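Local coordinates for PTS-dependent dihydroxyacetone kinase operon regulatory protein (Escherichia coli, PDB 4LRZ) that activates transcription of the dhaKLM operon from a sigma-70 promoter and represses its own gene, this chain being its N-terminal, probably sensory, region of GAF and PAS domains, at residues Ala52-Gly57 and Val185-Leu189; Ala74-Glu80 and Thr158-Ala164; Phe145-Pro149 and Asp174-Leu179. All coordinates share one frame; numbering follows the deposited sequence. Where two conformers were deposited one is given.

Interaction 1: residues Ala52-Gly57 and Val185-Leu189; sequences AMLTLG and VGNLL
Leu189 reaches from its helix across to Met53 and Leu56, and its branches carry much of this apolar contact. With CG anti to the carbonyl carbon (chi1 -69°), the chain starts along the flank of its helix and bends until its branched end meets the other. Followed outward from CB, CG comes first, 4.0 Å from Leu56 CD1. The two methyls then part: Leu189 CD1 lies 4.1 Å from Met53 CB, whereas Leu189 CD2 sits 3.6 Å from Leu56 CD1 and also meets the first turn at Ala52 CB, 4.2 Å away. Shortened to an alanine here, the side chain would lose both methyls and would probably leave a gap between the helices, with Leu56 CD1 deprived of its nearest partner.

Leu56 CD1 is shared, since it also touches Leu188 CB at 3.7 Å. One turn back, Val185 places CG1 over the opposing backbone, 3.9 Å from Gly57 N and near Met53 O; with no side chain at Gly57, the CA atoms of Gly57 and Val185 approach to 6.0 Å. No hydrogen bond joins the segments, so association rests on carbon contacts and 301 Å² of buried surface. The short axes pass 9.7 Å apart at 129°, an inclined helix pair. Pairing of the helix leading into the sheet with the long helix after it is characteristic of GAF domains.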
loop_
_atom_site.group_PDB
_atom_site.type_symbol
_atom_site.label_atom_id
_atom_site.label_comp_id
_atom_site.label_asym_id
_atom_site.label_seq_id
_atom_site.Cartn_x
_atom_site.Cartn_y
_atom_site.Cartn_z
ATOM N N ALA F 52 -0.982 -0.529 15.653
ATOM C CA ALA F 52 -0.734 -0.610 14.236
ATOM C C ALA F 52 -0.639 0.791 13.622
ATOM O O ALA F 52 0.371 1.124 12.998
ATOM C CB ALA F 52 -1.772 -1.494 13.540
ATOM N N MET F 53 -1.650 1.626 13.829
ATOM C CA MET F 53 -1.604 2.990 13.302
ATOM C C MET F 53 -0.482 3.811 13.984
ATOM O O MET F 53 0.140 4.667 13.367
ATOM C CB MET F 53 -2.980 3.675 13.434
ATOM C CG MET F 53 -3.005 5.225 13.183
ATOM S SD MET F 53 -3.744 6.243 14.554
ATOM C CE MET F 53 -3.038 5.340 15.922
ATOM N N LEU F 54 -0.220 3.543 15.254
ATOM C CA LEU F 54 0.738 4.346 16.018
ATOM C C LEU F 54 2.142 4.215 15.535
ATOM O O LEU F 54 2.848 5.209 15.345
ATOM C CB LEU F 54 0.786 3.924 17.506
ATOM C CG LEU F 54 0.205 4.906 18.494
ATOM C CD1 LEU F 54 0.437 4.434 19.917
ATOM C CD2 LEU F 54 0.736 6.327 18.255
ATOM N N THR F 55 2.574 2.978 15.390
ATOM C CA THR F 55 3.962 2.754 15.082
ATOM C C THR F 55 4.246 3.340 13.704
ATOM O O THR F 55 5.302 3.927 13.502
ATOM C CB THR F 55 4.365 1.287 15.183
ATOM O OG1 THR F 55 3.856 0.597 14.061
ATOM C CG2 THR F 55 3.801 0.672 16.439
ATOM N N LEU F 56 3.274 3.244 12.800
ATOM C CA LEU F 56 3.411 3.781 11.445
ATOM C C LEU F 56 3.405 5.303 11.506
ATOM O O LEU F 56 4.257 5.983 10.925
ATOM C CB LEU F 56 2.272 3.279 10.578
ATOM C CG LEU F 56 2.188 1.786 10.239
ATOM C CD1 LEU F 56 0.996 1.594 9.329
ATOM C CD2 LEU F 56 3.447 1.305 9.480
ATOM N N GLY F 57 2.471 5.840 12.283
ATOM C CA GLY F 57 2.378 7.273 12.487
ATOM C C GLY F 57 3.606 7.919 13.105
ATOM O O GLY F 57 3.958 9.035 12.730
ATOM N N VAL F 185 0.065 7.257 6.128
ATOM C CA VAL F 185 -0.196 6.295 7.206
ATOM C C VAL F 185 -1.446 5.396 6.857
ATOM O O VAL F 185 -1.395 4.157 6.909
ATOM C CB VAL F 185 -0.340 7.022 8.567
ATOM C CG1 VAL F 185 -0.463 6.033 9.691
ATOM C CG2 VAL F 185 0.863 7.952 8.828
ATOM N N GLY F 186 -2.535 6.020 6.435
ATOM C CA GLY F 186 -3.656 5.294 5.838
ATOM C C GLY F 186 -3.247 4.245 4.824
ATOM O O GLY F 186 -3.569 3.033 4.960
ATOM N N ASN F 187 -2.488 4.631 3.827
ATOM C CA ASN F 187 -2.188 3.667 2.799
ATOM C C ASN F 187 -1.289 2.549 3.309
ATOM O O ASN F 187 -1.358 1.425 2.812
ATOM C CB ASN F 187 -1.650 4.349 1.552
ATOM C CG ASN F 187 -2.709 5.182 0.862
ATOM O OD1 ASN F 187 -3.902 4.869 0.929
ATOM N ND2 ASN F 187 -2.295 6.258 0.237
ATOM N N LEU F 188 -0.483 2.861 4.315
ATOM C CA LEU F 188 0.368 1.864 4.872
ATOM C C LEU F 188 -0.461 0.837 5.642
ATOM O O LEU F 188 -0.088 -0.319 5.683
ATOM C CB LEU F 188 1.388 2.495 5.759
ATOM C CG LEU F 188 2.841 2.726 5.339
ATOM C CD1 LEU F 188 3.298 2.163 4.026
ATOM C CD2 LEU F 188 3.228 4.187 5.565
ATOM N N LEU F 189 -1.573 1.255 6.248
ATOM C CA LEU F 189 -2.444 0.307 6.938
ATOM C C LEU F 189 -3.081 -0.578 5.887
ATOM O O LEU F 189 -3.198 -1.783 6.065
ATOM C CB LEU F 189 -3.513 0.990 7.787
ATOM C CG LEU F 189 -3.008 1.744 9.035
ATOM C CD1 LEU F 189 -4.136 2.631 9.599
ATOM C CD2 LEU F 189 -2.467 0.811 10.122
#

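Interaction 2: residues Ala74-Glu80 and Thr158-Ala164; sequences ALFILDE and TGTIALA
Two neighbouring antiparallel strands in the central sheet of the GAF domain make this contact, Ala74-Asp79 running against Thr158-Ala164 at 159°. Six backbone hydrogen bonds fix the register, two at each of the pairs Ala74-Ala164, Phe76-Ala162 and Leu78-Thr160. The straightest, Ala162 N to Phe76 O, is 3.1 Å long with an angle of 170° at the hydrogen.

Leu75-Leu163 and Ile77-Ile161 are non-hydrogen-bonded pairs whose side chains share one face. Leu163 CG stands anti to the backbone N (chi1 179°), and its CD1 meets Leu75 CD2 at 3.9 Å. Ile77 and Ile161 run alongside each other from the sheet, Ile77 CG2 4.0 Å from Ile161 CD1. On the other face Leu78 CD1 crosses to Thr160 CB at 4.1 Å and to Ala162 CB at 4.2 Å, while Leu97 of helix 91-99 packs against Ala74, Phe76 and Ala164.

The polar end of Thr160 looks to a water that lies 2.6 Å from Thr160 OG1 and donates to Asp79 O at 2.8 Å, bridging the strands where their direct bonding ends. Beyond it, Glu80 OE1 forms a salt bridge with Arg49 and Thr158 OG1 is hydrogen-bonded to Lys50 NZ. Along its other edge strand Thr158-Ala164 carries a classic beta bulge, Thr158 and Gly159 together pairing with Leu150 of strand 143-151 within the antiparallel GAF sheet.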
loop_
_atom_site.group_PDB
_atom_site.type_symbol
_atom_site.label_atom_id
_atom_site.label_comp_id
_atom_site.label_asym_id
_atom_site.label_seq_id
_atom_site.Cartn_x
_atom_site.Cartn_y
_atom_site.Cartn_z
ATOM N N ALA F 74 4.839 21.502 16.853
ATOM C CA ALA F 74 4.667 20.208 17.471
ATOM C C ALA F 74 3.796 19.415 16.544
ATOM O O ALA F 74 2.906 19.958 15.864
ATOM C CB ALA F 74 3.981 20.376 18.809
ATOM N N LEU F 75 4.004 18.115 16.561
ATOM C CA LEU F 75 3.194 17.213 15.762
ATOM C C LEU F 75 2.528 16.225 16.741
ATOM O O LEU F 75 3.174 15.780 17.716
ATOM C CB LEU F 75 4.090 16.502 14.752
ATOM C CG LEU F 75 4.784 17.384 13.687
ATOM C CD1 LEU F 75 6.076 16.742 13.118
ATOM C CD2 LEU F 75 3.838 17.690 12.550
ATOM N N PHE F 76 1.258 15.893 16.477
ATOM C CA PHE F 76 0.471 15.017 17.318
ATOM C C PHE F 76 -0.124 13.871 16.495
ATOM O O PHE F 76 -0.573 14.084 15.384
ATOM C CB PHE F 76 -0.756 15.791 17.873
ATOM C CG PHE F 76 -0.457 16.864 18.931
ATOM C CD1 PHE F 76 0.763 16.958 19.581
ATOM C CD2 PHE F 76 -1.505 17.727 19.344
ATOM C CE1 PHE F 76 0.969 17.929 20.584
ATOM C CE2 PHE F 76 -1.331 18.686 20.364
ATOM C CZ PHE F 76 -0.075 18.783 20.982
ATOM N N ILE F 77 -0.183 12.673 17.064
ATOM C CA ILE F 77 -1.118 11.656 16.572
ATOM C C ILE F 77 -2.288 11.539 17.580
ATOM O O ILE F 77 -2.041 11.439 18.760
ATOM C CB ILE F 77 -0.493 10.249 16.490
ATOM C CG1 ILE F 77 1.003 10.338 16.420
ATOM C CG2 ILE F 77 -1.120 9.460 15.305
ATOM C CD1 ILE F 77 1.671 9.244 15.422
ATOM N N LEU F 78 -3.538 11.561 17.115
ATOM C CA LEU F 78 -4.679 11.353 17.993
ATOM C C LEU F 78 -5.457 10.124 17.512
ATOM O O LEU F 78 -5.494 9.861 16.286
ATOM C CB LEU F 78 -5.597 12.580 18.051
ATOM C CG LEU F 78 -4.989 13.951 18.449
ATOM C CD1 LEU F 78 -4.524 14.706 17.202
ATOM C CD2 LEU F 78 -5.996 14.801 19.164
ATOM N N ASP F 79 -6.115 9.410 18.447
ATOM C CA ASP F 79 -6.960 8.267 18.057
ATOM C C ASP F 79 -8.314 8.743 17.534
ATOM O O ASP F 79 -8.530 9.951 17.469
ATOM C CB ASP F 79 -7.076 7.216 19.165
ATOM C CG ASP F 79 -8.045 7.602 20.236
ATOM O OD1 ASP F 79 -8.616 8.714 20.223
ATOM O OD2 ASP F 79 -8.310 6.744 21.103
ATOM N N GLU F 80 -9.227 7.831 17.179
ATOM C CA GLU F 80 -10.497 8.303 16.663
ATOM C C GLU F 80 -11.333 9.119 17.657
ATOM O O GLU F 80 -12.301 9.722 17.233
ATOM C CB GLU F 80 -11.416 7.231 16.034
ATOM C CG GLU F 80 -11.505 5.716 16.447
ATOM C CD GLU F 80 -10.764 5.244 17.683
ATOM O OE1 GLU F 80 -11.429 4.855 18.653
ATOM O OE2 GLU F 80 -9.522 5.187 17.662
ATOM N N THR F 158 -9.838 6.366 12.175
ATOM C CA THR F 158 -8.955 5.626 13.077
ATOM C C THR F 158 -8.030 6.564 13.818
ATOM O O THR F 158 -7.442 6.201 14.827
ATOM C CB THR F 158 -8.302 4.389 12.366
ATOM O OG1 THR F 158 -7.886 3.443 13.358
ATOM C CG2 THR F 158 -7.148 4.734 11.297
ATOM N N GLY F 159 -7.979 7.820 13.377
ATOM C CA GLY F 159 -7.134 8.802 14.041
ATOM C C GLY F 159 -7.008 10.085 13.279
ATOM O O GLY F 159 -7.723 10.282 12.259
ATOM N N THR F 160 -6.089 10.947 13.745
ATOM C CA THR F 160 -5.922 12.306 13.193
ATOM C C THR F 160 -4.456 12.698 13.300
ATOM O O THR F 160 -3.805 12.397 14.297
ATOM C CB THR F 160 -6.745 13.367 14.002
ATOM O OG1 THR F 160 -8.140 13.122 13.820
ATOM C CG2 THR F 160 -6.422 14.791 13.518
ATOM N N ILE F 161 -3.942 13.394 12.282
ATOM C CA ILE F 161 -2.561 13.890 12.314
ATOM C C ILE F 161 -2.685 15.378 12.437
ATOM O O ILE F 161 -3.376 16.008 11.648
ATOM C CB ILE F 161 -1.749 13.575 11.003
ATOM C CG1 ILE F 161 -1.678 12.064 10.739
ATOM C CG2 ILE F 161 -0.290 14.149 11.056
ATOM C CD1 ILE F 161 -0.860 11.249 11.772
ATOM N N ALA F 162 -1.985 15.948 13.396
ATOM C CA ALA F 162 -2.020 17.379 13.562
ATOM C C ALA F 162 -0.631 17.996 13.775
ATOM O O ALA F 162 0.314 17.327 14.252
ATOM C CB ALA F 162 -2.955 17.756 14.761
ATOM N N LEU F 163 -0.577 19.285 13.453
ATOM C CA LEU F 163 0.566 20.135 13.587
ATOM C C LEU F 163 0.118 21.413 14.317
ATOM O O LEU F 163 -0.791 22.104 13.862
ATOM C CB LEU F 163 1.087 20.485 12.199
ATOM C CG LEU F 163 2.294 21.412 12.017
ATOM C CD1 LEU F 163 3.060 21.009 10.743
ATOM C CD2 LEU F 163 1.920 22.882 11.991
ATOM N N ALA F 164 0.783 21.718 15.440
ATOM C CA ALA F 164 0.486 22.878 16.283
ATOM C C ALA F 164 1.665 23.840 16.220
ATOM O O ALA F 164 2.815 23.401 16.284
ATOM C CB ALA F 164 0.260 22.442 17.719
HETATM O O HOH W 1 -9.447 11.641 15.447
#

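Interaction 3: residues Phe145-Pro149 and Asp174-Leu179; sequences FCATP and DLPLTL
Thr148 and Thr178 meet through their hydroxyls, and their first torsions set this up. Thr148 OG1 stands anti to its carbonyl carbon (chi1 -60°), while Thr178 OG1 sits between its backbone N and carbonyl carbon (chi1 75°). The two oxygens come within 2.8 Å, Thr148 OG1 to Thr178 OG1, a hydrogen bond in which either could be the donor. The same torsion at Thr178 brings OG1 within 3.0 Å of Leu175 O in its own helix, and it turns CG2 the other way, onto the backbone and CB of Cys146.

Around this polar centre the contact is apolar. Cys146 uses both of its side-chain atoms: CB lies 3.9 Å from Thr178 CG2 and as far from Leu175 CD1, while SG rests 3.6 Å from Asp174 CB at the start of the helix. Thr148 also turns its methyl to the helix, CG2 being 3.9 Å from Leu179 CD1. Together the contacts bury 304 Å², with strand Phe145-Pro149 and helix Asp174-Leu179 inclined by 27° and their axes 7.0 Å apart.

Asp174 directs its carboxylate elsewhere, OD1 to Thr171 and OD2 in a salt bridge to Arg71. On the side of the helix turned to the second subunit, Pro176 packs on Met68 of that subunit and Leu179 on Tyr67 of the same neighbouring chain.

The chemistry therefore implies a helix seated on the sheet by carbon and sulfur contacts, with one buried hydroxyl pair as the polar link across it. If Thr178 gives its proton to Leu175 O, Thr148 would have to be the donor between the hydroxyls; if it gives it to Thr148, Leu175 O lacks that bond, and which holds is not settled.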
loop_
_atom_site.group_PDB
_atom_site.type_symbol
_atom_site.label_atom_id
_atom_site.label_comp_id
_atom_site.label_asym_id
_atom_site.label_seq_id
_atom_site.Cartn_x
_atom_site.Cartn_y
_atom_site.Cartn_z
ATOM N N PHE F 145 -3.712 25.468 14.468
ATOM C CA PHE F 145 -3.731 23.995 14.373
ATOM C C PHE F 145 -4.087 23.556 12.945
ATOM O O PHE F 145 -4.930 24.176 12.304
ATOM C CB PHE F 145 -4.706 23.379 15.389
ATOM C CG PHE F 145 -4.241 23.488 16.818
ATOM C CD1 PHE F 145 -3.442 22.503 17.387
ATOM C CD2 PHE F 145 -4.574 24.566 17.589
ATOM C CE1 PHE F 145 -2.999 22.608 18.719
ATOM C CE2 PHE F 145 -4.132 24.677 18.905
ATOM C CZ PHE F 145 -3.362 23.711 19.465
ATOM N N CYS F 146 -3.396 22.549 12.429
ATOM C CA CYS F 146 -3.810 21.888 11.204
ATOM C C CYS F 146 -4.027 20.434 11.551
ATOM O O CYS F 146 -3.270 19.849 12.340
ATOM C CB CYS F 146 -2.704 21.928 10.142
ATOM S SG CYS F 146 -2.242 23.575 9.590
ATOM N N ALA F 147 -5.008 19.816 10.914
ATOM C CA ALA F 147 -5.264 18.410 11.175
ATOM C C ALA F 147 -5.944 17.749 10.003
ATOM O O ALA F 147 -6.679 18.376 9.205
ATOM C CB ALA F 147 -6.094 18.244 12.463
ATOM N N THR F 148 -5.714 16.459 9.901
ATOM C CA THR F 148 -6.364 15.705 8.874
ATOM C C THR F 148 -6.737 14.389 9.509
ATOM O O THR F 148 -5.937 13.826 10.234
ATOM C CB THR F 148 -5.387 15.470 7.665
ATOM O OG1 THR F 148 -4.994 16.751 7.129
ATOM C CG2 THR F 148 -6.059 14.686 6.580
ATOM N N PRO F 149 -7.928 13.869 9.203
ATOM C CA PRO F 149 -8.274 12.573 9.721
ATOM C C PRO F 149 -7.608 11.443 8.909
ATOM O O PRO F 149 -7.333 11.623 7.718
ATOM C CB PRO F 149 -9.798 12.538 9.545
ATOM C CG PRO F 149 -10.076 13.382 8.375
ATOM C CD PRO F 149 -9.060 14.483 8.466
ATOM N N ASP F 174 1.771 23.757 5.932
ATOM C CA ASP F 174 1.401 23.003 7.129
ATOM C C ASP F 174 0.215 22.062 6.919
ATOM O O ASP F 174 0.264 20.877 7.284
ATOM C CB ASP F 174 1.146 23.964 8.289
ATOM C CG ASP F 174 2.430 24.726 8.717
ATOM O OD1 ASP F 174 3.516 24.454 8.148
ATOM O OD2 ASP F 174 2.367 25.611 9.610
ATOM N N LEU F 175 -0.842 22.572 6.320
ATOM C CA LEU F 175 -2.038 21.772 6.112
ATOM C C LEU F 175 -1.831 20.593 5.123
ATOM O O LEU F 175 -2.043 19.413 5.479
ATOM C CB LEU F 175 -3.186 22.687 5.691
ATOM C CG LEU F 175 -4.594 22.087 5.659
ATOM C CD1 LEU F 175 -4.974 21.440 6.991
ATOM C CD2 LEU F 175 -5.609 23.192 5.306
ATOM N N PRO F 176 -1.369 20.894 3.882
ATOM C CA PRO F 176 -1.096 19.782 2.947
ATOM C C PRO F 176 -0.099 18.772 3.508
ATOM O O PRO F 176 -0.175 17.609 3.171
ATOM C CB PRO F 176 -0.595 20.493 1.686
ATOM C CG PRO F 176 -0.102 21.787 2.117
ATOM C CD PRO F 176 -1.000 22.199 3.299
ATOM N N LEU F 177 0.771 19.189 4.424
ATOM C CA LEU F 177 1.686 18.256 5.063
ATOM C C LEU F 177 0.989 17.234 5.964
ATOM O O LEU F 177 1.298 16.042 5.916
ATOM C CB LEU F 177 2.769 19.005 5.834
ATOM C CG LEU F 177 3.758 18.110 6.619
ATOM C CD1 LEU F 177 4.692 17.281 5.723
ATOM C CD2 LEU F 177 4.587 18.947 7.556
ATOM N N THR F 178 0.041 17.702 6.800
ATOM C CA THR F 178 -0.726 16.794 7.649
ATOM C C THR F 178 -1.559 15.893 6.736
ATOM O O THR F 178 -1.619 14.691 6.951
ATOM C CB THR F 178 -1.613 17.526 8.747
ATOM O OG1 THR F 178 -2.762 18.127 8.142
ATOM C CG2 THR F 178 -0.819 18.584 9.490
ATOM N N LEU F 179 -2.164 16.469 5.698
ATOM C CA LEU F 179 -2.908 15.667 4.749
ATOM C C LEU F 179 -2.092 14.536 4.085
ATOM O O LEU F 179 -2.485 13.354 4.039
ATOM C CB LEU F 179 -3.540 16.585 3.698
ATOM C CG LEU F 179 -4.218 16.022 2.455
ATOM C CD1 LEU F 179 -5.578 15.493 2.767
ATOM C CD2 LEU F 179 -4.329 17.092 1.447
#

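Interactions 2 and 3 share one sheet of the GAF domain, their centres 9 Å apart: strands 143-151 and 157-166 are neighbours in the sheet, and Leu163 N lies 3.0 Å from Cys146 O, a probable hydrogen bond. Interaction 1 adds a helix pair against the same sheet, touching interaction 2 where Gly57 C comes 3.3 Å from Ile77 CD1 and Leu189 CD1 4.0 Å from Thr158 CG2. Helix 174-211 serves both interactions 1 and 3, which do not touch, and at both it meets the second subunit. A bound ADP lies about 10 Å from the side chain of Leu179 in interaction 3, too far for direct contact.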